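ATP-dependent Clp endopeptidase (Clostridium difficile, PDB 3FES) probably serves as the N-terminal domain of a ClpC-type AAA+ unfoldase, a mainly helical module that in relatives receives substrates and adaptor proteins for ATP-dependent proteolysis. Local coordinates at residues A[6-11]-A[91-96]; A[26-31]-A[64-69]; A[42-47]-A[57-62]; A[49-54]-A[109-114]; A[68-73]-A[119-124]. All blocks are in the same frame, centred on the assembly; numbering follows the deposited sequence. Where two conformers were deposited one is given.

Contact 1 (A[6-11]-A[91-96])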
# COMPACT_ATOMS: atom_id res chain seq x y z
N ASN A 6 5.08 10.93 15.60
CA ASN A 6 5.01 9.98 14.48
C ASN A 6 5.18 10.69 13.15
O ASN A 6 4.61 11.77 12.94
CB ASN A 6 3.67 9.23 14.44
CG ASN A 6 3.58 8.11 15.47
OD1 ASN A 6 4.47 7.92 16.33
ND2 ASN A 6 2.48 7.36 15.39
N ARG A 7 5.91 10.09 12.23
CA ARG A 7 6.16 10.77 10.97
C ARG A 7 6.52 9.76 9.91
O ARG A 7 7.18 8.75 10.22
CB ARG A 7 7.29 11.81 11.13
CG ARG A 7 8.60 11.21 11.66
CD ARG A 7 9.51 12.28 12.13
NE ARG A 7 10.33 12.82 11.05
CZ ARG A 7 11.10 13.87 11.19
NH1 ARG A 7 11.82 14.31 10.16
NH2 ARG A 7 11.11 14.51 12.36
N PHE A 8 6.06 10.00 8.68
CA PHE A 8 6.39 9.15 7.53
C PHE A 8 7.69 9.58 6.89
O PHE A 8 8.01 10.77 6.89
CB PHE A 8 5.28 9.21 6.44
CG PHE A 8 3.98 8.55 6.85
CD1 PHE A 8 3.87 7.16 6.88
CD2 PHE A 8 2.88 9.30 7.21
CE1 PHE A 8 2.67 6.53 7.29
CE2 PHE A 8 1.68 8.68 7.61
CZ PHE A 8 1.59 7.31 7.66
N THR A 9 8.42 8.63 6.30
CA THR A 9 9.59 8.99 5.47
C THR A 9 9.07 9.69 4.20
O THR A 9 7.85 9.59 3.85
CB THR A 9 10.34 7.76 4.99
OG1 THR A 9 9.45 6.98 4.19
CG2 THR A 9 10.86 6.91 6.16
N GLN A 10 9.95 10.42 3.52
CA GLN A 10 9.63 10.99 2.22
C GLN A 10 9.13 9.99 1.20
O GLN A 10 8.18 10.29 0.48
CB GLN A 10 10.84 11.72 1.62
CG GLN A 10 11.28 12.82 2.45
CD GLN A 10 10.16 13.78 2.71
OE1 GLN A 10 9.73 14.50 1.80
NE2 GLN A 10 9.67 13.81 3.95
N ARG A 11 9.73 8.81 1.17
CA ARG A 11 9.30 7.75 0.23
C ARG A 11 7.88 7.26 0.57
O ARG A 11 7.09 7.00 -0.32
CB ARG A 11 10.30 6.60 0.14
CG ARG A 11 11.65 6.99 -0.53
CD ARG A 11 12.49 5.71 -0.75
NE ARG A 11 13.71 6.01 -1.51
CZ ARG A 11 14.93 6.10 -1.00
NH1 ARG A 11 15.15 5.91 0.31
NH2 ARG A 11 15.96 6.39 -1.81
N GLU A 91 -2.53 4.20 10.64
CA GLU A 91 -2.35 4.15 12.09
C GLU A 91 -1.53 2.93 12.51
O GLU A 91 -0.59 3.06 13.31
CB GLU A 91 -3.72 4.18 12.76
CG GLU A 91 -3.75 4.13 14.24
CD GLU A 91 -5.20 4.16 14.74
OE1 GLU A 91 -5.97 3.21 14.45
OE2 GLU A 91 -5.58 5.13 15.39
N LEU A 92 -1.85 1.77 11.96
CA LEU A 92 -1.06 0.58 12.24
C LEU A 92 0.42 0.66 11.80
O LEU A 92 1.31 0.15 12.49
CB LEU A 92 -1.72 -0.61 11.55
CG LEU A 92 -1.37 -2.05 11.95
CD1 LEU A 92 -1.52 -2.28 13.46
CD2 LEU A 92 -2.30 -2.97 11.18
N SER A 93 0.68 1.29 10.67
CA SER A 93 2.07 1.50 10.25
C SER A 93 2.84 2.29 11.33
O SER A 93 4.01 1.99 11.57
CB SER A 93 2.13 2.12 8.87
OG SER A 93 1.80 3.50 8.91
N GLY A 94 2.21 3.29 11.96
CA GLY A 94 2.84 4.00 13.10
C GLY A 94 3.06 3.09 14.31
O GLY A 94 4.11 3.14 14.99
N MSE A 95 2.05 2.28 14.62
CA MSE A 95 2.19 1.30 15.67
C MSE A 95 3.36 0.34 15.46
O MSE A 95 4.08 0.05 16.41
CB MSE A 95 0.87 0.54 15.86
CG MSE A 95 -0.19 1.55 16.20
SE MSE A 95 -2.01 0.76 16.34
CE MSE A 95 -2.78 2.26 17.33
N PHE A 96 3.55 -0.12 14.23
CA PHE A 96 4.66 -1.04 13.93
C PHE A 96 6.02 -0.32 14.10
O PHE A 96 6.97 -0.86 14.73
CB PHE A 96 4.55 -1.56 12.50
CG PHE A 96 3.73 -2.79 12.37
CD1 PHE A 96 4.14 -3.99 12.99
CD2 PHE A 96 2.58 -2.80 11.58
CE1 PHE A 96 3.37 -5.15 12.86
CE2 PHE A 96 1.79 -3.94 11.45
CZ PHE A 96 2.18 -5.12 12.07

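Contact 2 (A[26-31]-A[64-69])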
# COMPACT_ATOMS: atom_id res chain seq x y z
N LEU A 26 -8.46 6.34 -11.83
CA LEU A 26 -9.46 5.28 -12.05
C LEU A 26 -10.91 5.73 -11.82
O LEU A 26 -11.85 4.91 -11.94
CB LEU A 26 -9.14 4.09 -11.15
CG LEU A 26 -7.76 3.45 -11.37
CD1 LEU A 26 -7.47 2.52 -10.24
CD2 LEU A 26 -7.67 2.76 -12.79
N GLY A 27 -11.11 7.01 -11.52
CA GLY A 27 -12.43 7.55 -11.17
C GLY A 27 -12.95 6.99 -9.84
O GLY A 27 -14.17 6.80 -9.67
N HIS A 28 -12.04 6.74 -8.90
CA HIS A 28 -12.40 6.24 -7.56
C HIS A 28 -12.28 7.40 -6.58
O HIS A 28 -11.20 8.00 -6.47
CB HIS A 28 -11.46 5.11 -7.14
CG HIS A 28 -11.56 3.90 -8.01
ND1 HIS A 28 -10.67 2.84 -7.92
CD2 HIS A 28 -12.42 3.59 -9.01
CE1 HIS A 28 -11.00 1.92 -8.82
NE2 HIS A 28 -12.05 2.36 -9.50
N ASN A 29 -13.33 7.74 -5.84
CA ASN A 29 -13.24 8.89 -4.93
C ASN A 29 -12.88 8.49 -3.49
O ASN A 29 -12.76 9.32 -2.62
CB ASN A 29 -14.47 9.78 -4.99
CG ASN A 29 -15.76 9.02 -4.80
OD1 ASN A 29 -15.79 7.97 -4.16
ND2 ASN A 29 -16.82 9.52 -5.41
N ILE A 30 -12.69 7.20 -3.28
CA ILE A 30 -12.27 6.69 -1.98
C ILE A 30 -10.98 5.91 -2.15
O ILE A 30 -10.90 4.98 -2.95
CB ILE A 30 -13.39 5.80 -1.32
CG1 ILE A 30 -14.68 6.63 -1.16
CG2 ILE A 30 -12.91 5.24 0.02
CD1 ILE A 30 -15.95 5.80 -0.89
N VAL A 31 -9.96 6.29 -1.39
CA VAL A 31 -8.66 5.60 -1.44
C VAL A 31 -8.72 4.41 -0.46
O VAL A 31 -8.83 4.61 0.76
CB VAL A 31 -7.54 6.53 -0.98
CG1 VAL A 31 -6.17 5.80 -0.96
CG2 VAL A 31 -7.49 7.76 -1.88
N GLY A 64 -4.92 -3.62 -13.35
CA GLY A 64 -5.90 -4.49 -14.03
C GLY A 64 -6.81 -5.20 -13.04
O GLY A 64 -8.03 -5.25 -13.25
N LYS A 65 -6.23 -5.74 -11.97
CA LYS A 65 -7.00 -6.46 -10.95
C LYS A 65 -7.95 -5.53 -10.19
O LYS A 65 -9.08 -5.91 -9.86
CB LYS A 65 -6.08 -7.17 -9.95
CG LYS A 65 -5.36 -8.42 -10.50
CD LYS A 65 -6.30 -9.46 -11.15
CE LYS A 65 -7.50 -9.81 -10.25
NZ LYS A 65 -8.46 -10.75 -10.91
N ILE A 66 -7.50 -4.30 -9.96
CA ILE A 66 -8.31 -3.31 -9.29
C ILE A 66 -9.52 -3.00 -10.17
O ILE A 66 -10.65 -3.04 -9.69
CB ILE A 66 -7.51 -2.03 -8.97
CG1 ILE A 66 -6.51 -2.32 -7.84
CG2 ILE A 66 -8.46 -0.88 -8.56
CD1 ILE A 66 -5.52 -1.11 -7.60
N VAL A 67 -9.27 -2.74 -11.45
CA VAL A 67 -10.35 -2.51 -12.42
C VAL A 67 -11.30 -3.72 -12.53
O VAL A 67 -12.53 -3.54 -12.50
CB VAL A 67 -9.83 -2.00 -13.79
CG1 VAL A 67 -11.01 -1.89 -14.85
CG2 VAL A 67 -9.16 -0.65 -13.61
N ASP A 68 -10.76 -4.93 -12.61
CA ASP A 68 -11.60 -6.14 -12.65
C ASP A 68 -12.59 -6.17 -11.50
O ASP A 68 -13.72 -6.63 -11.65
CB ASP A 68 -10.77 -7.44 -12.54
CG ASP A 68 -9.91 -7.71 -13.76
OD1 ASP A 68 -10.18 -7.14 -14.86
OD2 ASP A 68 -8.94 -8.51 -13.59
N MSE A 69 -12.16 -5.69 -10.34
CA MSE A 69 -12.90 -5.87 -9.10
C MSE A 69 -13.81 -4.71 -8.77
O MSE A 69 -14.84 -4.90 -8.16
CB MSE A 69 -11.91 -6.10 -7.96
CG MSE A 69 -11.10 -7.40 -8.14
SE MSE A 69 -9.80 -7.58 -6.69
CE MSE A 69 -11.04 -8.28 -5.46

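Contact 3 (A[42-47]-A[57-62])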
# COMPACT_ATOMS: atom_id res chain seq x y z
N ARG A 42 4.21 1.76 -7.21
CA ARG A 42 4.55 2.86 -8.09
C ARG A 42 5.69 3.72 -7.53
O ARG A 42 6.43 4.35 -8.30
CB ARG A 42 3.32 3.72 -8.37
CG ARG A 42 2.32 3.06 -9.31
CD ARG A 42 1.12 3.98 -9.58
NE ARG A 42 1.56 5.14 -10.36
CZ ARG A 42 1.02 6.34 -10.29
NH1 ARG A 42 -0.03 6.59 -9.47
NH2 ARG A 42 1.53 7.31 -11.07
N GLU A 43 5.83 3.74 -6.20
CA GLU A 43 6.87 4.57 -5.58
C GLU A 43 8.28 4.08 -5.97
O GLU A 43 9.22 4.88 -6.00
CB GLU A 43 6.66 4.71 -4.06
CG GLU A 43 7.70 5.62 -3.36
CD GLU A 43 9.01 4.91 -3.02
OE1 GLU A 43 8.98 3.69 -2.76
OE2 GLU A 43 10.07 5.58 -3.00
N GLU A 44 8.40 2.80 -6.31
CA GLU A 44 9.59 2.20 -6.96
C GLU A 44 10.82 1.97 -6.09
O GLU A 44 11.41 0.88 -6.14
CB GLU A 44 10.00 2.96 -8.24
CG GLU A 44 9.10 2.69 -9.44
CD GLU A 44 9.64 3.30 -10.74
OE1 GLU A 44 8.81 3.69 -11.58
OE2 GLU A 44 10.87 3.38 -10.92
N GLU A 45 11.23 2.97 -5.31
CA GLU A 45 12.50 2.95 -4.58
C GLU A 45 12.50 2.24 -3.22
O GLU A 45 13.52 1.71 -2.78
CB GLU A 45 12.97 4.38 -4.36
CG GLU A 45 13.20 5.14 -5.65
CD GLU A 45 13.83 6.49 -5.39
OE1 GLU A 45 13.63 7.08 -4.30
OE2 GLU A 45 14.54 6.97 -6.29
N GLY A 46 11.35 2.25 -2.53
CA GLY A 46 11.32 1.78 -1.15
C GLY A 46 11.26 0.27 -1.03
O GLY A 46 11.05 -0.46 -2.02
N ILE A 47 11.46 -0.20 0.19
CA ILE A 47 11.41 -1.62 0.50
C ILE A 47 10.11 -2.25 -0.04
O ILE A 47 10.12 -3.35 -0.61
CB ILE A 47 11.59 -1.85 2.03
CG1 ILE A 47 13.05 -1.56 2.43
CG2 ILE A 47 11.18 -3.29 2.44
CD1 ILE A 47 13.23 -1.40 3.91
N PHE A 57 4.64 -8.78 -8.74
CA PHE A 57 3.68 -7.80 -9.21
C PHE A 57 4.28 -6.74 -10.11
O PHE A 57 5.44 -6.33 -9.93
CB PHE A 57 3.03 -7.06 -8.05
CG PHE A 57 2.22 -7.94 -7.16
CD1 PHE A 57 2.69 -8.29 -5.90
CD2 PHE A 57 1.01 -8.46 -7.61
CE1 PHE A 57 1.93 -9.11 -5.08
CE2 PHE A 57 0.24 -9.30 -6.79
CZ PHE A 57 0.70 -9.64 -5.56
N THR A 58 3.47 -6.26 -11.05
CA THR A 58 3.80 -5.07 -11.83
C THR A 58 2.70 -4.06 -11.59
O THR A 58 1.62 -4.43 -11.12
CB THR A 58 3.80 -5.36 -13.35
OG1 THR A 58 2.57 -6.01 -13.69
CG2 THR A 58 4.97 -6.27 -13.73
N GLU A 59 2.94 -2.80 -11.93
CA GLU A 59 1.88 -1.81 -11.86
C GLU A 59 0.67 -2.18 -12.73
O GLU A 59 -0.48 -2.03 -12.30
CB GLU A 59 2.39 -0.44 -12.30
CG GLU A 59 3.64 0.00 -11.64
CD GLU A 59 3.99 1.41 -12.07
OE1 GLU A 59 3.15 2.02 -12.77
OE2 GLU A 59 5.09 1.89 -11.70
N ALA A 60 0.93 -2.65 -13.96
CA ALA A 60 -0.12 -3.03 -14.89
C ALA A 60 -0.99 -4.15 -14.33
O ALA A 60 -2.21 -4.09 -14.43
CB ALA A 60 0.46 -3.42 -16.27
N TYR A 61 -0.37 -5.16 -13.72
CA TYR A 61 -1.15 -6.25 -13.12
C TYR A 61 -2.07 -5.75 -12.00
O TYR A 61 -3.27 -6.04 -11.99
CB TYR A 61 -0.25 -7.36 -12.59
CG TYR A 61 -1.00 -8.42 -11.83
CD1 TYR A 61 -1.52 -9.55 -12.47
CD2 TYR A 61 -1.22 -8.30 -10.46
CE1 TYR A 61 -2.23 -10.53 -11.77
CE2 TYR A 61 -1.93 -9.28 -9.74
CZ TYR A 61 -2.43 -10.38 -10.39
OH TYR A 61 -3.12 -11.34 -9.68
N LEU A 62 -1.51 -5.01 -11.06
CA LEU A 62 -2.31 -4.50 -9.93
C LEU A 62 -3.48 -3.63 -10.36
O LEU A 62 -4.61 -3.82 -9.91
CB LEU A 62 -1.43 -3.72 -8.97
CG LEU A 62 -0.47 -4.48 -8.07
CD1 LEU A 62 0.15 -3.44 -7.09
CD2 LEU A 62 -1.22 -5.58 -7.30

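Contact 4 (A[49-54]-A[109-114])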
# COMPACT_ATOMS: atom_id res chain seq x y z
N ALA A 49 8.11 -1.44 -2.52
CA ALA A 49 8.14 -1.62 -3.97
C ALA A 49 9.05 -2.80 -4.33
O ALA A 49 8.74 -3.57 -5.24
CB ALA A 49 8.64 -0.35 -4.66
N LYS A 50 10.20 -2.89 -3.65
CA LYS A 50 11.20 -3.93 -3.97
C LYS A 50 10.64 -5.32 -3.59
O LYS A 50 10.81 -6.28 -4.33
CB LYS A 50 12.56 -3.65 -3.30
CG LYS A 50 13.24 -2.32 -3.73
CD LYS A 50 13.46 -2.26 -5.23
CE LYS A 50 14.02 -0.89 -5.73
NZ LYS A 50 15.18 -0.33 -4.96
N VAL A 51 9.92 -5.40 -2.47
CA VAL A 51 9.23 -6.64 -2.06
C VAL A 51 8.19 -7.04 -3.12
O VAL A 51 8.17 -8.18 -3.59
CB VAL A 51 8.52 -6.47 -0.69
CG1 VAL A 51 7.56 -7.65 -0.40
CG2 VAL A 51 9.54 -6.30 0.44
N LEU A 52 7.32 -6.10 -3.49
CA LEU A 52 6.19 -6.40 -4.37
C LEU A 52 6.68 -6.83 -5.76
O LEU A 52 6.12 -7.76 -6.38
CB LEU A 52 5.19 -5.23 -4.43
CG LEU A 52 4.41 -4.98 -3.14
CD1 LEU A 52 3.68 -3.58 -3.13
CD2 LEU A 52 3.40 -6.13 -2.83
N SER A 53 7.73 -6.17 -6.23
CA SER A 53 8.33 -6.50 -7.52
C SER A 53 9.06 -7.86 -7.42
O SER A 53 9.03 -8.66 -8.36
CB SER A 53 9.29 -5.39 -7.96
OG SER A 53 10.25 -5.93 -8.85
N LYS A 54 9.68 -8.13 -6.28
CA LYS A 54 10.41 -9.38 -6.11
C LYS A 54 9.46 -10.60 -6.15
O LYS A 54 9.80 -11.63 -6.73
CB LYS A 54 11.26 -9.36 -4.83
CG LYS A 54 12.10 -10.60 -4.60
CD LYS A 54 13.25 -10.67 -5.61
CE LYS A 54 14.41 -11.51 -5.11
NZ LYS A 54 14.52 -12.81 -5.82
N HIS A 109 6.73 -0.33 6.68
CA HIS A 109 5.73 -0.30 7.76
C HIS A 109 4.30 -0.26 7.23
O HIS A 109 3.44 -0.93 7.78
CB HIS A 109 5.99 0.80 8.78
CG HIS A 109 7.40 0.81 9.31
ND1 HIS A 109 7.88 -0.11 10.22
CD2 HIS A 109 8.46 1.59 8.98
CE1 HIS A 109 9.15 0.13 10.47
NE2 HIS A 109 9.52 1.17 9.74
N ILE A 110 4.09 0.47 6.15
CA ILE A 110 2.77 0.52 5.51
C ILE A 110 2.42 -0.85 4.93
O ILE A 110 1.34 -1.33 5.13
CB ILE A 110 2.68 1.63 4.47
CG1 ILE A 110 3.00 2.98 5.16
CG2 ILE A 110 1.26 1.65 3.79
CD1 ILE A 110 3.02 4.20 4.17
N LEU A 111 3.37 -1.49 4.25
CA LEU A 111 3.07 -2.82 3.69
C LEU A 111 2.85 -3.85 4.83
O LEU A 111 1.95 -4.69 4.74
CB LEU A 111 4.19 -3.25 2.70
CG LEU A 111 3.92 -4.60 1.99
CD1 LEU A 111 2.58 -4.60 1.24
CD2 LEU A 111 5.12 -4.93 1.02
N LEU A 112 3.64 -3.77 5.89
CA LEU A 112 3.42 -4.63 7.07
C LEU A 112 1.96 -4.51 7.59
O LEU A 112 1.29 -5.48 7.98
CB LEU A 112 4.34 -4.18 8.19
CG LEU A 112 4.92 -5.12 9.24
CD1 LEU A 112 5.24 -6.50 8.67
CD2 LEU A 112 6.21 -4.41 9.67
N ALA A 113 1.53 -3.26 7.64
CA ALA A 113 0.19 -2.92 8.15
C ALA A 113 -0.92 -3.42 7.23
O ALA A 113 -1.95 -3.91 7.72
CB ALA A 113 0.11 -1.37 8.30
N ILE A 114 -0.72 -3.29 5.91
CA ILE A 114 -1.68 -3.84 4.94
C ILE A 114 -1.86 -5.32 5.22
O ILE A 114 -2.98 -5.81 5.39
CB ILE A 114 -1.22 -3.62 3.47
CG1 ILE A 114 -1.39 -2.14 3.08
CG2 ILE A 114 -2.10 -4.44 2.49
CD1 ILE A 114 -0.79 -1.81 1.69

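Contact 5 (A[68-73]-A[119-124])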
# COMPACT_ATOMS: atom_id res chain seq x y z
N ASP A 68 -10.76 -4.93 -12.61
CA ASP A 68 -11.60 -6.14 -12.65
C ASP A 68 -12.59 -6.17 -11.50
O ASP A 68 -13.72 -6.63 -11.65
CB ASP A 68 -10.77 -7.44 -12.54
CG ASP A 68 -9.91 -7.71 -13.76
OD1 ASP A 68 -10.18 -7.14 -14.86
OD2 ASP A 68 -8.94 -8.51 -13.59
N MSE A 69 -12.16 -5.69 -10.34
CA MSE A 69 -12.90 -5.87 -9.10
C MSE A 69 -13.81 -4.71 -8.77
O MSE A 69 -14.84 -4.90 -8.16
CB MSE A 69 -11.91 -6.10 -7.96
CG MSE A 69 -11.10 -7.40 -8.14
SE MSE A 69 -9.80 -7.58 -6.69
CE MSE A 69 -11.04 -8.28 -5.46
N GLU A 70 -13.42 -3.51 -9.19
CA GLU A 70 -14.07 -2.28 -8.76
C GLU A 70 -14.63 -1.48 -9.90
O GLU A 70 -15.42 -0.55 -9.66
CB GLU A 70 -13.04 -1.36 -8.11
CG GLU A 70 -12.64 -1.74 -6.77
CD GLU A 70 -11.98 -0.57 -6.09
OE1 GLU A 70 -12.67 0.42 -5.76
OE2 GLU A 70 -10.77 -0.62 -5.92
N GLY A 71 -14.18 -1.78 -11.12
CA GLY A 71 -14.53 -1.02 -12.31
C GLY A 71 -13.71 0.26 -12.36
O GLY A 71 -12.91 0.53 -11.46
N LYS A 72 -13.90 1.05 -13.41
CA LYS A 72 -13.29 2.37 -13.49
C LYS A 72 -14.22 3.39 -14.10
O LYS A 72 -15.09 3.06 -14.91
CB LYS A 72 -11.91 2.34 -14.18
CG LYS A 72 -11.88 1.96 -15.63
CD LYS A 72 -10.44 2.04 -16.16
CE LYS A 72 -10.37 2.22 -17.67
NZ LYS A 72 -8.95 2.49 -18.11
N GLY A 73 -14.08 4.64 -13.67
CA GLY A 73 -14.94 5.73 -14.14
C GLY A 73 -14.06 6.83 -14.66
O GLY A 73 -12.86 6.64 -14.78
N GLU A 119 -7.76 -7.87 5.67
CA GLU A 119 -9.00 -7.83 4.90
C GLU A 119 -8.84 -6.77 3.83
O GLU A 119 -7.75 -6.23 3.67
CB GLU A 119 -10.14 -7.48 5.85
CG GLU A 119 -10.10 -8.35 7.11
CD GLU A 119 -11.44 -8.50 7.79
OE1 GLU A 119 -12.49 -8.37 7.11
OE2 GLU A 119 -11.44 -8.78 9.02
N GLY A 120 -9.89 -6.46 3.09
CA GLY A 120 -9.78 -5.35 2.13
C GLY A 120 -9.26 -5.88 0.81
O GLY A 120 -8.81 -7.04 0.71
N ILE A 121 -9.34 -5.02 -0.19
CA ILE A 121 -9.09 -5.41 -1.56
C ILE A 121 -7.62 -5.74 -1.80
O ILE A 121 -7.32 -6.66 -2.57
CB ILE A 121 -9.64 -4.36 -2.58
CG1 ILE A 121 -11.18 -4.40 -2.58
CG2 ILE A 121 -9.20 -4.69 -4.01
CD1 ILE A 121 -11.85 -3.39 -3.52
N ALA A 122 -6.72 -5.00 -1.15
CA ALA A 122 -5.27 -5.30 -1.28
C ALA A 122 -4.98 -6.75 -0.86
O ALA A 122 -4.27 -7.47 -1.55
CB ALA A 122 -4.42 -4.28 -0.49
N ASN A 123 -5.53 -7.19 0.26
CA ASN A 123 -5.29 -8.60 0.66
C ASN A 123 -5.97 -9.59 -0.28
O ASN A 123 -5.42 -10.67 -0.52
CB ASN A 123 -5.65 -8.82 2.13
CG ASN A 123 -4.59 -8.19 3.07
OD1 ASN A 123 -4.90 -7.34 3.89
ND2 ASN A 123 -3.34 -8.58 2.89
N LYS A 124 -7.14 -9.23 -0.81
CA LYS A 124 -7.83 -10.09 -1.79
C LYS A 124 -6.96 -10.30 -3.02
O LYS A 124 -6.89 -11.40 -3.56
CB LYS A 124 -9.21 -9.52 -2.17
CG LYS A 124 -10.27 -9.82 -1.14
CD LYS A 124 -11.63 -9.24 -1.50
CE LYS A 124 -12.59 -9.46 -0.35
NZ LYS A 124 -13.96 -8.99 -0.66

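Contact 1 (A[6-11]-A[91-96])
Phe8 and Ser93 make the closest approach between segments 6-11 and 91-96. The meeting is one of van der Waals contact. Phe8 CE1 lies 3.5 Å from Ser93 OG, and Phe8 CZ is 4.0 Å from the same oxygen. The hydroxyl sits at the rim of the ring, near its plane, and not over a face. Phe8 has CG beside its backbone N (chi1 -69°), and this carries the ring across to the helix although the CB itself does not aim there.

The second touch is looser. The amide end of Asn6 lies loosely against the Gly94 backbone. The two residues are also the closest pair of the backbones, with Asn6 CA and Gly94 CA 6.5 Å apart. Gly94 has no side chain, so the asparagine lies against bare helix backbone.

The polar groups are bonded within their own elements. Ser93 OG, held between its backbone N and carbonyl carbon (chi1 76°), hydrogen-bonds to Leu90 O one turn back. Its bond is thus to its own helix, and Phe8 only packs against it. Thr9 is the N-cap of helix 10-25, and its OG1 is bonded to Ala12 N.

This contact brings the lead-in to helix 10-25 against the side of helix 84-99. Backbone hydrogen bonds between Ile105 and both Arg7 and Thr9 tie the same segment to the loop before helix 107-117. Phe8 also packs on Ile110 of helix 107-117 and on Lys13 and Ile16 of helix 10-25.

Contact 2 (A[26-31]-A[64-69])
Leu26, Ile66 and Val67 bring the end of helix 10-25 against helix 59-70, inside the mainly helical fold of the Clp amino-terminal domain. A Schellman motif ends helix 10-25 here, with Gly27 at positive phi, and the chain then turns toward the short strand 30-31.

Leu26 gives the most surface and splits its two methyls between two residues. Leu26 CD1 meets Ile66 CG2 at 3.9 Å, and the two side chains cross at about a right angle. The other branch, Leu26 CD2, lies 3.8 Å from Val67 CG2.

Ile66 is nearly as well covered. Its CG2 branch, anti to the backbone N, does the touching and is shared between Leu26 and His28. Val67 sits farther out and offers a single methyl to the leucine.

The imidazole of His28 is flanked by both partners. Leu26 CB lies 3.6 Å above the ring plane, over the centre of one face. His28 NE2 is hydrogen-bonded to Gly71 O, just beyond helix 59-70. That bond, with the packing on face and edge, probably holds the ring's rotation. At the ring edge, in its plane, His28 CE1 stands 3.8 Å from Ile66 CG2.

Contact 3 (A[42-47]-A[57-62])
Arg42 and Glu59 cross at about a right angle, and the contact is made by the stem of the arginine and not by its charged end. The carboxylate of Glu59 lies against the methylene, with Arg42 CG 3.6 Å from Glu59 CD. Glu59 OE2 also comes 3.8 Å from Arg42 CA. Glu59 reaches this far because its chain is extended beyond CG (chi2 -175°).

The charged groups stay apart. Arg42 NE and Glu59 OE1 are 4.3 Å from each other, beyond a salt bridge, and the guanidinium and carboxylate planes are 65° apart. In the conformer described, the arginine chain bends at chi3 (68°) and its head makes a salt bridge to Glu21 and a hydrogen bond to Ser22, both of helix 10-25. The attraction to Glu59 is therefore probably a longer-range one.

Glu44 also crosses Glu59 at about a right angle. Glu44 OE1 and Glu59 OE2 are 4.1 Å apart, a like-charge approach that the nearby arginine may ease.

Both segments hold helix ends. Glu43 OE1 accepts from Gly46 N at 2.8 Å through its syn lone pair, in the turn before helix 47-55. Thr58 OG1 accepts from Tyr61 N, the side-chain N-cap typical of a helix start, here that of helix 59-70.

Contact 4 (A[49-54]-A[109-114])
Helices 47-55 and 107-117 face each other at a distance set by side chains, with the nearest CA atoms of segments 49-54 and 109-114, Val51 CA and Leu111 CA, 9.3 Å apart. The contact is wholly apolar, and all three residues that touch are buried.

Leu111 supplies more than half of the surface covered. Its CB is directed toward the other helix. Its CG is anti to the backbone N (chi1 -176°), which sends the two methyls out across the gap. One of them, Leu111 CD2, does the touching. It lies 3.9 Å from Val51 CG1 and 4.1 Å from Val51 CB, so it rests against the flank of the valine. The same methyl is 4.2 Å from Leu52 CG.

Leu111 CD2 thus sits where two consecutive residues of helix 47-55 come together. Val51 meets it with CG1, the branch anti to its own backbone N (chi1 168°). Leu52 meets it with its branch point, in a looser touch. All these distances are those of ordinary van der Waals packing. Nothing polar takes part, and the backbone N-H groups of Ser53, Lys54, Ala113 and Ile114 are bonded within their own helices.

Helix 33-43 lies beside this pair: Leu37 packs on both Leu52 and Leu111, and Leu40 on Ile114. Helix 132-142 covers another part of helix 47-55, where Thr135 and Asp142 touch Val51. Helix 107-117 in turn meets helix 84-99 through Ile110 on Ser93 and Ala113 on Ile89 and Leu92. The contact therefore joins an early and a late helix of the chain near the middle of the domain.

Contact 5 (A[68-73]-A[119-124])
The last turn of helix 59-70 faces segment 119-124, with Met69 CA and Ile121 CA, the nearest such pair, 8.5 Å apart. Just after helix 59-70, Gly71 leaves helical geometry with positive phi. On the other side Gly120 also has positive phi (88°).

Ile121 is the centre of the contact and uses two branches for two partners. Ile121 CG2 lies 4.0 Å from the selenium of Met69, a selenomethionine, and the two side chains run past each other in opposite directions. Ile121 CD1, at the end of the other branch, meets Glu70 CG at 3.7 Å. It is also 3.8 Å from both Glu70 CD and Glu70 OE2, so the methyl lies across the end of the glutamate, touching CG, CD and OE2.

Met69 bends at its last torsion (chi3 82°). This puts its end methyl on the lysine: Met69 CE is 4.0 Å from Lys124 CB and 4.1 Å from Lys124 CD. In the conformer described, Lys124 is extended beyond CG, so its methylenes offer a long apolar flank to the methionine.

The contact is at the surface. Lys124 contributes its methylenes, and Glu70 its CG and one side of the carboxylate. The carboxylate of Glu70 comes close to that of Glu34, a like-charge pair that may raise the proton affinity of one of them. Cohesion between these two helices thus rests on dispersion contacts, chiefly of selenium, methyl and methylene groups, with the charged ends of Glu70 and Lys124 adding no bond across it.

Contacts 2 and 4 are buried, aliphatic in contact 4 and aliphatic with one imidazole in contact 2; contact 4 lies closest to the centre of the domain. Contacts 3 and 5 are at the surface, where charged residues pack on one another or on apolar side chains without bonding; contact 1 is partly buried. Helix 59-70 serves contacts 2, 3 and 5, and contacts 2 and 5 share Asp68 and Met69. Contact 1 lies on the opposite side of the chain's centre from both. It reaches contact 4 through packing of helices 84-99 and 107-117, and contact 3 through an Arg11 to Glu45 salt bridge. The five contacts are held by packing; hydrogen bonds and salt bridges run to neighbouring elements instead.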